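Local coordinates for protein glutathione S-transferase omega-like 2 (Saccharomyces cerevisiae, PDB 5LKB) that acts as a one-cysteine, glutathione-dependent thiol transferase on beta-hydroxyethyl disulfide and reduces dehydroascorbate and dimethylarsinic acid, at residues K139-L144 with F156-L161; W39-L44 with P134-K139; R296-Y301 with S311-Y316. All coordinates share one frame; numbering follows the deposited sequence.

Contact 1: residues K139-L144 with F156-L161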
ATOM      1  N   LYS A 139      27.361   2.163  22.343  1.00 28.27           N
ATOM      2  CA  LYS A 139      26.584   2.831  21.306  1.00 28.74           C
ATOM      3  C   LYS A 139      25.915   1.848  20.369  1.00 29.20           C
ATOM      4  O   LYS A 139      25.048   2.255  19.583  1.00 25.11           O
ATOM      5  CB  LYS A 139      27.491   3.801  20.553  1.00 27.95           C
ATOM      6  CG  LYS A 139      28.270   4.639  21.525  1.00 35.16           C
ATOM      7  CD  LYS A 139      28.802   5.954  20.984  1.00 40.39           C
ATOM      8  CE  LYS A 139      29.706   5.796  19.771  1.00 45.68           C
ATOM      9  NZ  LYS A 139      31.163   5.873  20.081  1.00 57.49           N
ATOM     10  N   ARG A 140      26.287   0.573  20.423  1.00 26.68           N
ATOM     11  CA  ARG A 140      25.821  -0.417  19.471  1.00 23.36           C
ATOM     12  C   ARG A 140      25.393  -1.666  20.203  1.00 24.24           C
ATOM     13  O   ARG A 140      26.059  -2.107  21.151  1.00 23.28           O
ATOM     14  CB  ARG A 140      26.859  -0.771  18.440  1.00 23.26           C
ATOM     15  CG  ARG A 140      27.209   0.365  17.490  1.00 27.12           C
ATOM     16  CD  ARG A 140      26.113   0.646  16.472  1.00 24.29           C
ATOM     17  NE  ARG A 140      26.463   1.783  15.650  1.00 24.71           N
ATOM     18  CZ  ARG A 140      25.866   2.056  14.490  1.00 29.60           C
ATOM     19  NH1 ARG A 140      24.894   1.267  14.054  1.00 23.23           N
ATOM     20  NH2 ARG A 140      26.255   3.073  13.759  1.00 28.36           N
ATOM     21  N   ILE A 141      24.275  -2.259  19.801  1.00 22.36           N
ATOM     22  CA  ILE A 141      23.901  -3.542  20.391  1.00 23.11           C
ATOM     23  C   ILE A 141      24.970  -4.626  20.111  1.00 23.60           C
ATOM     24  O   ILE A 141      25.097  -5.594  20.865  1.00 23.90           O
ATOM     25  CB  ILE A 141      22.468  -3.935  19.942  1.00 22.32           C
ATOM     26  CG1 ILE A 141      21.811  -4.755  21.049  1.00 23.92           C
ATOM     27  CG2 ILE A 141      22.478  -4.688  18.668  1.00 22.46           C
ATOM     28  CD1 ILE A 141      20.381  -5.098  20.867  1.00 29.94           C
ATOM     29  N   SER A 142      25.710  -4.497  19.023  1.00 21.56           N
ATOM     30  CA  SER A 142      26.842  -5.389  18.737  1.00 22.99           C
ATOM     31  C   SER A 142      27.841  -5.411  19.894  1.00 27.16           C
ATOM     32  O   SER A 142      28.470  -6.449  20.123  1.00 25.26           O
ATOM     33  CB  SER A 142      27.584  -4.976  17.460  1.00 25.58           C
ATOM     34  OG  SER A 142      28.107  -3.665  17.574  1.00 23.99           O
ATOM     35  N   ASP A 143      27.974  -4.300  20.638  1.00 24.93           N
ATOM     36  CA  ASP A 143      28.876  -4.262  21.801  1.00 25.04           C
ATOM     37  C   ASP A 143      28.482  -5.288  22.856  1.00 32.31           C
ATOM     38  O   ASP A 143      29.354  -5.880  23.500  1.00 28.14           O
ATOM     39  CB  ASP A 143      28.957  -2.867  22.419  1.00 28.85           C
ATOM     40  CG  ASP A 143      29.524  -1.801  21.452  1.00 29.19           C
ATOM     41  OD1 ASP A 143      30.413  -2.105  20.629  1.00 33.34           O
ATOM     42  OD2 ASP A 143      29.081  -0.626  21.551  1.00 26.56           O
ATOM     43  N   LEU A 144      27.181  -5.463  23.110  1.00 25.38           N
ATOM     44  CA  LEU A 144      26.700  -6.499  24.023  1.00 26.87           C
ATOM     45  C   LEU A 144      27.025  -7.894  23.496  1.00 29.80           C
ATOM     46  O   LEU A 144      27.444  -8.781  24.259  1.00 25.90           O
ATOM     47  CB  LEU A 144      25.185  -6.364  24.227  1.00 23.95           C
ATOM     48  CG  LEU A 144      24.765  -5.067  24.873  1.00 24.15           C
ATOM     49  CD1 LEU A 144      23.218  -4.797  24.778  1.00 27.10           C
ATOM     50  CD2 LEU A 144      25.213  -5.033  26.344  1.00 24.41           C
ATOM     51  N   PHE A 156      23.115  -8.953  14.754  1.00 23.75           N
ATOM     52  CA  PHE A 156      23.017  -8.462  16.114  1.00 21.70           C
ATOM     53  C   PHE A 156      21.554  -8.094  16.407  1.00 25.76           C
ATOM     54  O   PHE A 156      21.156  -6.920  16.394  1.00 25.46           O
ATOM     55  CB  PHE A 156      23.918  -7.247  16.294  1.00 23.48           C
ATOM     56  CG  PHE A 156      25.298  -7.442  15.807  1.00 26.49           C
ATOM     57  CD1 PHE A 156      26.138  -8.324  16.455  1.00 28.01           C
ATOM     58  CD2 PHE A 156      25.785  -6.737  14.735  1.00 28.81           C
ATOM     59  CE1 PHE A 156      27.423  -8.518  15.998  1.00 29.85           C
ATOM     60  CE2 PHE A 156      27.085  -6.920  14.291  1.00 32.50           C
ATOM     61  CZ  PHE A 156      27.908  -7.811  14.951  1.00 28.01           C
ATOM     62  N   THR A 157      20.740  -9.110  16.642  1.00 18.01           N
ATOM     63  CA  THR A 157      19.287  -8.944  16.650  1.00 18.91           C
ATOM     64  C   THR A 157      18.776  -8.497  18.010  1.00 20.00           C
ATOM     65  O   THR A 157      19.441  -8.657  19.045  1.00 19.41           O
ATOM     66  CB  THR A 157      18.592 -10.256  16.282  1.00 17.19           C
ATOM     67  OG1 THR A 157      19.095 -11.325  17.117  1.00 18.56           O
ATOM     68  CG2 THR A 157      18.836 -10.627  14.831  1.00 18.19           C
ATOM     69  N   VAL A 158      17.578  -7.863  17.991  1.00 18.90           N
ATOM     70  CA  VAL A 158      16.757  -7.669  19.203  1.00 16.45           C
ATOM     71  C   VAL A 158      15.650  -8.708  19.208  1.00 16.27           C
ATOM     72  O   VAL A 158      15.270  -9.200  18.163  1.00 16.49           O
ATOM     73  CB  VAL A 158      16.179  -6.231  19.334  1.00 16.98           C
ATOM     74  CG1 VAL A 158      17.302  -5.249  19.534  1.00 23.06           C
ATOM     75  CG2 VAL A 158      15.372  -5.857  18.067  1.00 18.89           C
ATOM     76  N   PRO A 159      15.104  -9.047  20.366  1.00 15.03           N
ATOM     77  CA  PRO A 159      15.402  -8.629  21.740  1.00 17.12           C
ATOM     78  C   PRO A 159      16.634  -9.352  22.313  1.00 16.54           C
ATOM     79  O   PRO A 159      16.981 -10.462  21.864  1.00 16.90           O
ATOM     80  CB  PRO A 159      14.165  -9.097  22.498  1.00 17.64           C
ATOM     81  CG  PRO A 159      13.770 -10.274  21.823  1.00 16.73           C
ATOM     82  CD  PRO A 159      14.020 -10.037  20.379  1.00 14.47           C
ATOM     83  N   VAL A 160      17.220  -8.753  23.344  1.00 18.06           N
ATOM     84  CA  VAL A 160      18.309  -9.372  24.090  1.00 15.35           C
ATOM     85  C   VAL A 160      17.935  -9.390  25.560  1.00 16.51           C
ATOM     86  O   VAL A 160      17.631  -8.341  26.141  1.00 15.84           O
ATOM     87  CB  VAL A 160      19.616  -8.616  23.859  1.00 15.80           C
ATOM     88  CG1 VAL A 160      20.700  -9.126  24.823  1.00 16.94           C
ATOM     89  CG2 VAL A 160      20.102  -8.771  22.412  1.00 22.38           C
ATOM     90  N   LEU A 161      17.973 -10.584  26.169  1.00 19.64           N
ATOM     91  CA  LEU A 161      17.824 -10.744  27.621  1.00 15.01           C
ATOM     92  C   LEU A 161      19.231 -10.948  28.213  1.00 19.95           C
ATOM     93  O   LEU A 161      19.932 -11.898  27.850  1.00 19.70           O
ATOM     94  CB  LEU A 161      16.892 -11.898  27.949  1.00 15.90           C
ATOM     95  CG  LEU A 161      16.718 -12.198  29.433  1.00 16.21           C
ATOM     96  CD1 LEU A 161      16.016 -11.029  30.134  1.00 20.80           C
ATOM     97  CD2 LEU A 161      15.952 -13.484  29.613  1.00 18.52           C
TER
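An apolar contact between a helix start and the entry to a strand, I141 and S142 against F156, V158 and V160, lies in the thioredoxin-like N-terminal domain of this glutathione transferase. It joins the first turn of helix 141-148 to the loop that leads into strand 160-163. That loop carries the cis peptide bond before P159, a hallmark of the thioredoxin fold, and V158 just ahead of it belongs to the glutathione site, close to W79 and the nucleophile C46. Through V158 the contact reaches that site, since I141 CD1 packs against it.

I141 does most of the work with its two branches. Its CG2 lies 3.4 Å from F156 O and also touches F156 CB, the two side chains sliding past each other in opposite directions. The longer arm, ending at CD1, runs into V158 at about a right angle and meets V160 tip to tip, with 4.0 Å between I141 CD1 and V160 CG2. Packing is tightest at I141 CD1 and V158 CG1, 3.4 Å apart, less than the usual carbon-carbon separation. With CG anti to the carbonyl carbon (chi1 -50°), the ring of F156 turns a face to the helix, while Y146 meets the same ring edge-to-face. In this CH-pi contact, S142 CB stands 3.5 Å from the ring centroid of F156, a mere 3° off the ring normal.

Contact 2: residues W39-L44 with P134-K139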
ATOM      1  N   TRP A  39      18.303  -7.608  32.262  1.00 21.13           N
ATOM      2  CA  TRP A  39      17.918  -6.440  31.497  1.00 18.70           C
ATOM      3  C   TRP A  39      17.376  -6.921  30.156  1.00 17.65           C
ATOM      4  O   TRP A  39      17.768  -7.961  29.636  1.00 17.81           O
ATOM      5  CB  TRP A  39      19.117  -5.526  31.211  1.00 20.51           C
ATOM      6  CG  TRP A  39      18.731  -4.068  31.199  1.00 22.27           C
ATOM      7  CD1 TRP A  39      18.576  -3.264  30.124  1.00 21.43           C
ATOM      8  CD2 TRP A  39      18.465  -3.276  32.341  1.00 20.67           C
ATOM      9  NE1 TRP A  39      18.209  -1.995  30.531  1.00 20.46           N
ATOM     10  CE2 TRP A  39      18.155  -1.990  31.905  1.00 23.41           C
ATOM     11  CE3 TRP A  39      18.479  -3.530  33.701  1.00 20.28           C
ATOM     12  CZ2 TRP A  39      17.872  -0.962  32.792  1.00 22.47           C
ATOM     13  CZ3 TRP A  39      18.186  -2.548  34.556  1.00 23.26           C
ATOM     14  CH2 TRP A  39      17.874  -1.257  34.108  1.00 27.03           C
ATOM     15  N   LEU A  40      16.433  -6.168  29.629  1.00 19.66           N
ATOM     16  CA  LEU A  40      15.770  -6.490  28.378  1.00 18.57           C
ATOM     17  C   LEU A  40      16.040  -5.333  27.432  1.00 16.42           C
ATOM     18  O   LEU A  40      15.523  -4.223  27.640  1.00 17.15           O
ATOM     19  CB  LEU A  40      14.270  -6.719  28.629  1.00 18.35           C
ATOM     20  CG  LEU A  40      13.487  -7.120  27.375  1.00 18.45           C
ATOM     21  CD1 LEU A  40      14.019  -8.533  26.895  1.00 18.72           C
ATOM     22  CD2 LEU A  40      12.030  -7.183  27.676  1.00 17.72           C
ATOM     23  N   TYR A  41      16.825  -5.580  26.365  1.00 16.60           N
ATOM     24  CA  TYR A  41      17.125  -4.581  25.341  1.00 16.99           C
ATOM     25  C   TYR A  41      16.255  -4.876  24.119  1.00 19.63           C
ATOM     26  O   TYR A  41      16.244  -6.000  23.627  1.00 17.77           O
ATOM     27  CB  TYR A  41      18.592  -4.656  24.903  1.00 19.01           C
ATOM     28  CG  TYR A  41      19.605  -4.270  25.996  1.00 18.45           C
ATOM     29  CD1 TYR A  41      19.930  -2.931  26.207  1.00 20.27           C
ATOM     30  CD2 TYR A  41      20.205  -5.227  26.806  1.00 18.87           C
ATOM     31  CE1 TYR A  41      20.829  -2.558  27.193  1.00 24.33           C
ATOM     32  CE2 TYR A  41      21.109  -4.856  27.772  1.00 24.33           C
ATOM     33  CZ  TYR A  41      21.452  -3.539  27.932  1.00 24.67           C
ATOM     34  OH  TYR A  41      22.360  -3.193  28.925  1.00 25.28           O
ATOM     35  N   VAL A  42      15.518  -3.859  23.645  1.00 16.22           N
ATOM     36  CA  VAL A  42      14.525  -4.049  22.599  1.00 18.21           C
ATOM     37  C   VAL A  42      14.619  -2.921  21.597  1.00 17.23           C
ATOM     38  O   VAL A  42      15.248  -1.888  21.834  1.00 16.58           O
ATOM     39  CB  VAL A  42      13.086  -4.059  23.150  1.00 16.56           C
ATOM     40  CG1 VAL A  42      12.913  -5.111  24.227  1.00 18.39           C
ATOM     41  CG2 VAL A  42      12.732  -2.717  23.744  1.00 19.11           C
ATOM     42  N   SER A  43      13.970  -3.145  20.448  1.00 15.63           N
ATOM     43  CA  SER A  43      13.425  -2.062  19.628  1.00 15.07           C
ATOM     44  C   SER A  43      11.920  -2.091  19.735  1.00 14.40           C
ATOM     45  O   SER A  43      11.317  -3.145  19.690  1.00 16.63           O
ATOM     46  CB  SER A  43      13.814  -2.180  18.158  1.00 14.69           C
ATOM     47  OG  SER A  43      13.102  -1.235  17.349  1.00 17.31           O
ATOM     48  N   LEU A  44      11.290  -0.906  19.864  1.00 14.82           N
ATOM     49  CA  LEU A  44       9.827  -0.833  19.782  1.00 15.73           C
ATOM     50  C   LEU A  44       9.285  -1.071  18.368  1.00 14.38           C
ATOM     51  O   LEU A  44       8.104  -1.410  18.247  1.00 15.62           O
ATOM     52  CB  LEU A  44       9.381   0.547  20.239  1.00 16.56           C
ATOM     53  CG  LEU A  44       9.481   0.874  21.716  1.00 15.84           C
ATOM     54  CD1 LEU A  44       9.361   2.341  22.010  1.00 18.48           C
ATOM     55  CD2 LEU A  44       8.385   0.099  22.416  1.00 21.66           C
ATOM     56  N   PRO A 134      22.431   1.985  29.463  1.00 23.39           N
ATOM     57  CA  PRO A 134      22.787   2.639  30.739  1.00 25.43           C
ATOM     58  C   PRO A 134      23.832   1.926  31.585  1.00 27.78           C
ATOM     59  O   PRO A 134      24.300   2.549  32.540  1.00 31.79           O
ATOM     60  CB  PRO A 134      21.447   2.686  31.484  1.00 26.09           C
ATOM     61  CG  PRO A 134      20.752   1.409  31.022  1.00 26.95           C
ATOM     62  CD  PRO A 134      21.192   1.182  29.591  1.00 24.99           C
ATOM     63  N   HIS A 135      24.226   0.692  31.276  1.00 27.62           N
ATOM     64  CA  HIS A 135      25.181  -0.002  32.150  1.00 25.06           C
ATOM     65  C   HIS A 135      26.639   0.242  31.753  1.00 33.45           C
ATOM     66  O   HIS A 135      27.500   0.420  32.639  1.00 31.73           O
ATOM     67  CB  HIS A 135      24.826  -1.484  32.187  1.00 26.54           C
ATOM     68  CG  HIS A 135      23.461  -1.733  32.711  1.00 28.92           C
ATOM     69  ND1 HIS A 135      23.110  -1.507  34.019  1.00 30.03           N
ATOM     70  CD2 HIS A 135      22.323  -2.095  32.072  1.00 27.32           C
ATOM     71  CE1 HIS A 135      21.829  -1.783  34.187  1.00 32.56           C
ATOM     72  NE2 HIS A 135      21.333  -2.150  33.014  1.00 25.90           N
ATOM     73  N   TYR A 136      26.924   0.312  30.458  1.00 30.68           N
ATOM     74  CA  TYR A 136      28.275   0.452  29.930  1.00 29.35           C
ATOM     75  C   TYR A 136      28.458   1.616  28.986  1.00 29.36           C
ATOM     76  O   TYR A 136      29.575   1.798  28.477  1.00 31.00           O
ATOM     77  CB  TYR A 136      28.684  -0.845  29.207  1.00 28.77           C
ATOM     78  CG  TYR A 136      28.159  -2.066  29.915  1.00 30.83           C
ATOM     79  CD1 TYR A 136      28.756  -2.533  31.087  1.00 29.10           C
ATOM     80  CD2 TYR A 136      27.033  -2.725  29.464  1.00 27.92           C
ATOM     81  CE1 TYR A 136      28.241  -3.615  31.759  1.00 29.68           C
ATOM     82  CE2 TYR A 136      26.512  -3.814  30.120  1.00 29.45           C
ATOM     83  CZ  TYR A 136      27.118  -4.268  31.287  1.00 29.77           C
ATOM     84  OH  TYR A 136      26.566  -5.348  31.956  1.00 28.86           O
ATOM     85  N   GLY A 137      27.390   2.337  28.632  1.00 31.15           N
ATOM     86  CA  GLY A 137      27.466   3.356  27.590  1.00 30.93           C
ATOM     87  C   GLY A 137      27.731   2.864  26.186  1.00 27.08           C
ATOM     88  O   GLY A 137      28.295   3.604  25.377  1.00 27.73           O
ATOM     89  N   TYR A 138      27.427   1.607  25.870  1.00 26.97           N
ATOM     90  CA  TYR A 138      27.675   1.126  24.513  1.00 26.57           C
ATOM     91  C   TYR A 138      26.801   1.884  23.503  1.00 21.57           C
ATOM     92  O   TYR A 138      25.657   2.242  23.809  1.00 29.84           O
ATOM     93  CB  TYR A 138      27.353  -0.359  24.424  1.00 26.84           C
ATOM     94  CG  TYR A 138      28.257  -1.301  25.209  1.00 27.86           C
ATOM     95  CD1 TYR A 138      29.611  -1.086  25.256  1.00 33.52           C
ATOM     96  CD2 TYR A 138      27.737  -2.448  25.811  1.00 30.22           C
ATOM     97  CE1 TYR A 138      30.453  -1.981  25.924  1.00 30.71           C
ATOM     98  CE2 TYR A 138      28.578  -3.349  26.484  1.00 33.63           C
ATOM     99  CZ  TYR A 138      29.923  -3.092  26.518  1.00 36.86           C
ATOM    100  OH  TYR A 138      30.775  -3.968  27.167  1.00 36.99           O
ATOM    101  N   LYS A 139      27.361   2.163  22.343  1.00 28.27           N
ATOM    102  CA  LYS A 139      26.584   2.831  21.306  1.00 28.74           C
ATOM    103  C   LYS A 139      25.915   1.848  20.369  1.00 29.20           C
ATOM    104  O   LYS A 139      25.048   2.255  19.583  1.00 25.11           O
ATOM    105  CB  LYS A 139      27.491   3.801  20.553  1.00 27.95           C
ATOM    106  CG  LYS A 139      28.270   4.639  21.525  1.00 35.16           C
ATOM    107  CD  LYS A 139      28.802   5.954  20.984  1.00 40.39           C
ATOM    108  CE  LYS A 139      29.706   5.796  19.771  1.00 45.68           C
ATOM    109  NZ  LYS A 139      31.163   5.873  20.081  1.00 57.49           N
TER
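The H135 imidazole drives its edge into the face of the W39 indole, and this T-shaped pair is the tight part. The two planes stand at 89°, and H135 NE2 sits 3.1 Å above the indole plane, over its centre; the nearest ring carbon, W39 CD2, is 3.2 Å from H135 NE2. With H135 CG anti to the carbonyl carbon (chi1 -60°), the approach sets an imidazole nitrogen against the pi cloud. The same imidazole has Y41 near its plane, where Y41 OH comes within 3.3 Å of H135 CD2. The phenol finds its hydrogen-bond partner in E133, which also receives the backbone N of H135.

W39 and Y41 belong to strand 38-42, an inner strand of the mixed four-stranded sheet of the thioredoxin-like domain, and segment 134-139 is the irregular chain that passes over them before helix 141-148. Replacing W39 by an alanine is likely to leave the H135 imidazole without the face it abuts and freer to turn, and S68 OG without its NE1 partner.

Toward P134 the fit is looser, with 4.1 Å from W39 CZ2 to P134 CG and 4.5 Å from Y41 CE1 to P134 CD. W39 and Y41 are buried, P134, H135 and Y136 partly exposed; Y136 CE2 stays 4.4 Å from Y41 OH, its own hydroxyl bonded to W162, and at G137 the chain is exposed.

Contact 3: residues R296-Y301 with S311-Y316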
ATOM      1  N   ARG A 296       1.022  -4.345  13.283  1.00 11.94           N
ATOM      2  CA  ARG A 296       1.921  -3.749  12.295  1.00 13.14           C
ATOM      3  C   ARG A 296       1.408  -3.915  10.865  1.00 12.17           C
ATOM      4  O   ARG A 296       1.988  -3.345   9.916  1.00 13.98           O
ATOM      5  CB  ARG A 296       3.329  -4.367  12.448  1.00 12.13           C
ATOM      6  CG  ARG A 296       4.047  -3.917  13.675  1.00 12.57           C
ATOM      7  CD  ARG A 296       5.330  -4.748  13.897  1.00 12.92           C
ATOM      8  NE  ARG A 296       6.076  -4.186  15.054  1.00 12.56           N
ATOM      9  CZ  ARG A 296       5.665  -4.245  16.334  1.00 12.85           C
ATOM     10  NH1 ARG A 296       4.619  -4.928  16.660  1.00 13.13           N
ATOM     11  NH2 ARG A 296       6.331  -3.561  17.231  1.00 14.31           N
ATOM     12  N   PHE A 297       0.346  -4.686  10.695  1.00 11.40           N
ATOM     13  CA  PHE A 297      -0.011  -5.122   9.337  1.00 14.43           C
ATOM     14  C   PHE A 297      -0.520  -3.964   8.502  1.00 12.54           C
ATOM     15  O   PHE A 297       0.022  -3.699   7.402  1.00 13.38           O
ATOM     16  CB  PHE A 297      -1.040  -6.261   9.403  1.00 13.27           C
ATOM     17  CG  PHE A 297      -1.146  -7.068   8.139  1.00 12.52           C
ATOM     18  CD1 PHE A 297      -2.010  -6.688   7.124  1.00 14.51           C
ATOM     19  CD2 PHE A 297      -0.419  -8.216   7.991  1.00 14.78           C
ATOM     20  CE1 PHE A 297      -2.080  -7.428   5.962  1.00 13.32           C
ATOM     21  CE2 PHE A 297      -0.501  -8.957   6.797  1.00 15.72           C
ATOM     22  CZ  PHE A 297      -1.320  -8.589   5.808  1.00 13.47           C
ATOM     23  N   ASP A 298      -1.529  -3.232   9.009  1.00 11.93           N
ATOM     24  CA  ASP A 298      -2.030  -2.104   8.226  1.00 12.05           C
ATOM     25  C   ASP A 298      -1.064  -0.932   8.221  1.00 13.45           C
ATOM     26  O   ASP A 298      -0.905  -0.300   7.160  1.00 13.47           O
ATOM     27  CB  ASP A 298      -3.439  -1.686   8.673  1.00 11.23           C
ATOM     28  CG  ASP A 298      -4.486  -2.744   8.395  1.00 11.59           C
ATOM     29  OD1 ASP A 298      -4.145  -3.763   7.756  1.00 15.10           O
ATOM     30  OD2 ASP A 298      -5.670  -2.547   8.760  1.00 14.51           O
ATOM     31  N   PRO A 299      -0.412  -0.579   9.325  1.00 13.24           N
ATOM     32  CA  PRO A 299       0.520   0.562   9.290  1.00 13.67           C
ATOM     33  C   PRO A 299       1.740   0.384   8.407  1.00 14.44           C
ATOM     34  O   PRO A 299       2.286   1.389   7.925  1.00 14.63           O
ATOM     35  CB  PRO A 299       0.906   0.722  10.777  1.00 13.89           C
ATOM     36  CG  PRO A 299      -0.263   0.255  11.506  1.00 13.46           C
ATOM     37  CD  PRO A 299      -0.760  -0.940  10.711  1.00 12.19           C
ATOM     38  N   VAL A 300       2.255  -0.851   8.264  1.00 14.39           N
ATOM     39  CA  VAL A 300       3.496  -1.132   7.526  1.00 14.42           C
ATOM     40  C   VAL A 300       3.364  -2.274   6.523  1.00 13.76           C
ATOM     41  O   VAL A 300       3.766  -2.142   5.364  1.00 14.51           O
ATOM     42  CB  VAL A 300       4.654  -1.445   8.508  1.00 17.19           C
ATOM     43  CG1 VAL A 300       5.836  -2.042   7.727  1.00 18.68           C
ATOM     44  CG2 VAL A 300       5.009  -0.156   9.229  1.00 19.53           C
ATOM     45  N   TYR A 301       2.927  -3.451   6.936  1.00 13.26           N
ATOM     46  CA  TYR A 301       3.154  -4.615   6.093  1.00 12.84           C
ATOM     47  C   TYR A 301       2.395  -4.529   4.749  1.00 13.38           C
ATOM     48  O   TYR A 301       2.879  -5.032   3.736  1.00 13.90           O
ATOM     49  CB  TYR A 301       2.822  -5.900   6.810  1.00 14.20           C
ATOM     50  CG  TYR A 301       3.702  -6.155   8.032  1.00 13.11           C
ATOM     51  CD1 TYR A 301       5.052  -5.777   8.079  1.00 12.65           C
ATOM     52  CD2 TYR A 301       3.167  -6.790   9.121  1.00 12.06           C
ATOM     53  CE1 TYR A 301       5.850  -6.066   9.213  1.00 13.68           C
ATOM     54  CE2 TYR A 301       3.942  -7.094  10.228  1.00 13.59           C
ATOM     55  CZ  TYR A 301       5.265  -6.718  10.251  1.00 15.94           C
ATOM     56  OH  TYR A 301       6.076  -6.979  11.346  1.00 15.67           O
ATOM     57  N   SER A 311      -6.544  -5.279   3.590  1.00 15.05           N
ATOM     58  CA  SER A 311      -6.015  -4.886   4.895  1.00 14.82           C
ATOM     59  C   SER A 311      -6.798  -5.607   5.972  1.00 14.78           C
ATOM     60  O   SER A 311      -7.839  -6.227   5.730  1.00 16.18           O
ATOM     61  CB  SER A 311      -6.157  -3.372   5.078  1.00 16.47           C
ATOM     62  OG  SER A 311      -7.456  -2.969   5.081  1.00 17.87           O
ATOM     63  N   ILE A 312      -6.246  -5.600   7.185  1.00 13.69           N
ATOM     64  CA  ILE A 312      -7.011  -6.116   8.327  1.00 15.37           C
ATOM     65  C   ILE A 312      -8.319  -5.358   8.490  1.00 14.28           C
ATOM     66  O   ILE A 312      -9.403  -5.958   8.578  1.00 16.01           O
ATOM     67  CB  ILE A 312      -6.198  -6.030   9.623  1.00 15.51           C
ATOM     68  CG1 ILE A 312      -4.904  -6.883   9.522  1.00 15.01           C
ATOM     69  CG2 ILE A 312      -7.033  -6.471  10.837  1.00 16.02           C
ATOM     70  CD1 ILE A 312      -5.091  -8.343   9.230  1.00 16.16           C
ATOM     71  N   ARG A 313      -8.261  -4.032   8.483  1.00 14.34           N
ATOM     72  CA  ARG A 313      -9.441  -3.257   8.821  1.00 14.63           C
ATOM     73  C   ARG A 313     -10.526  -3.436   7.742  1.00 15.42           C
ATOM     74  O   ARG A 313     -11.730  -3.443   8.057  1.00 20.74           O
ATOM     75  CB  ARG A 313      -9.066  -1.779   8.972  1.00 13.89           C
ATOM     76  CG  ARG A 313      -8.558  -1.082   7.705  1.00 15.04           C
ATOM     77  CD  ARG A 313      -7.958   0.282   7.988  1.00 14.91           C
ATOM     78  NE  ARG A 313      -6.802   0.181   8.869  1.00 13.58           N
ATOM     79  CZ  ARG A 313      -6.226   1.190   9.479  1.00 14.94           C
ATOM     80  NH1 ARG A 313      -6.622   2.459   9.258  1.00 14.77           N
ATOM     81  NH2 ARG A 313      -5.256   0.962  10.346  1.00 13.81           N
ATOM     82  N   ALA A 314     -10.130  -3.591   6.483  1.00 16.96           N
ATOM     83  CA  ALA A 314     -11.128  -3.745   5.433  1.00 19.09           C
ATOM     84  C   ALA A 314     -11.519  -5.176   5.181  1.00 20.88           C
ATOM     85  O   ALA A 314     -12.654  -5.418   4.770  1.00 24.53           O
ATOM     86  CB  ALA A 314     -10.585  -3.197   4.118  1.00 21.30           C
ATOM     87  N   GLY A 315     -10.603  -6.137   5.397  1.00 16.35           N
ATOM     88  CA  GLY A 315     -10.811  -7.475   4.894  1.00 18.44           C
ATOM     89  C   GLY A 315     -11.011  -8.586   5.910  1.00 17.03           C
ATOM     90  O   GLY A 315     -11.371  -9.709   5.554  1.00 18.91           O
ATOM     91  N   TYR A 316     -10.712  -8.310   7.165  1.00 16.59           N
ATOM     92  CA  TYR A 316     -10.669  -9.339   8.199  1.00 16.99           C
ATOM     93  C   TYR A 316     -11.430  -8.875   9.437  1.00 17.33           C
ATOM     94  O   TYR A 316     -10.831  -8.513  10.448  1.00 16.03           O
ATOM     95  CB  TYR A 316      -9.232  -9.726   8.547  1.00 17.38           C
ATOM     96  CG  TYR A 316      -8.620 -10.516   7.451  1.00 15.97           C
ATOM     97  CD1 TYR A 316      -8.905 -11.866   7.287  1.00 16.87           C
ATOM     98  CD2 TYR A 316      -7.774  -9.914   6.519  1.00 16.94           C
ATOM     99  CE1 TYR A 316      -8.382 -12.601   6.275  1.00 18.80           C
ATOM    100  CE2 TYR A 316      -7.268 -10.642   5.456  1.00 18.49           C
ATOM    101  CZ  TYR A 316      -7.560 -12.005   5.341  1.00 17.19           C
ATOM    102  OH  TYR A 316      -7.043 -12.721   4.306  1.00 20.34           O
TER
HETATM  103  O   HOH W   1      -5.631  -1.860  11.470  1.00 15.62           O
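Both oxygens of the D298 carboxylate are gripped by the start of the next helix, and OD2 takes the larger share. D298 OD2 accepts from the backbone N of R313 at 3.0 Å, through its syn lone pair, and on its anti side from R313 NE, also at 3.0 Å, in a salt bridge. The latter bond is the straighter, at 164°, although the donor is tilted out of the carboxylate plane. The oxygen is close to the plane of the guanidinium and at its edge, while the two flat groups are turned 58° against each other. A bend at chi3 (62°) folds the R313 chain back so that NE faces the acid. A water completes the grip, donating to D298 OD2 and accepting from R313 NH2; NH1 of the same arginine turns to P365 O. The other oxygen, D298 OD1, receives I312 N at 2.8 Å, again by its syn lone pair.

The carboxylate thus meets two successive N-H groups of the first turn of helix 312-315, where the helix dipole and R313 would both tend to favour its ionised form. S311 caps this turn from within, its OG accepting from A314 N at 3.1 Å. Beside the polar cluster, I312 crosses F297 at about a right angle, with 3.8 Å between F297 CD1 and I312 CG1, and its CD1 lies over a face of the ring.

A serine N-cap joined by a second, tertiary cap from an aspartate of helix 285-304 here ties neighbouring helices of the all-helical C-terminal domain of glutathione transferases.

How the contacts relate
From the N terminus, strand 38-42 comes first, and contact 2 closes the longest loop, bringing residues 134-139 back to it with 89 residues between. Contact 1 opens where contact 2 ends, at the shared K139, and closes a short loop of 11 residues from helix 141-148 to strand 160-163. The two follow in series, neither nested nor crossed, and are joined through the sheet, where Y41 N probably bonds to V160 O. Contact 3 closes an even shorter loop far along the chain, in the helical domain, its centre about 30 Å from that of contact 1. Between the domains, L44 O of contact 2 approaches R296 NH2 of contact 3.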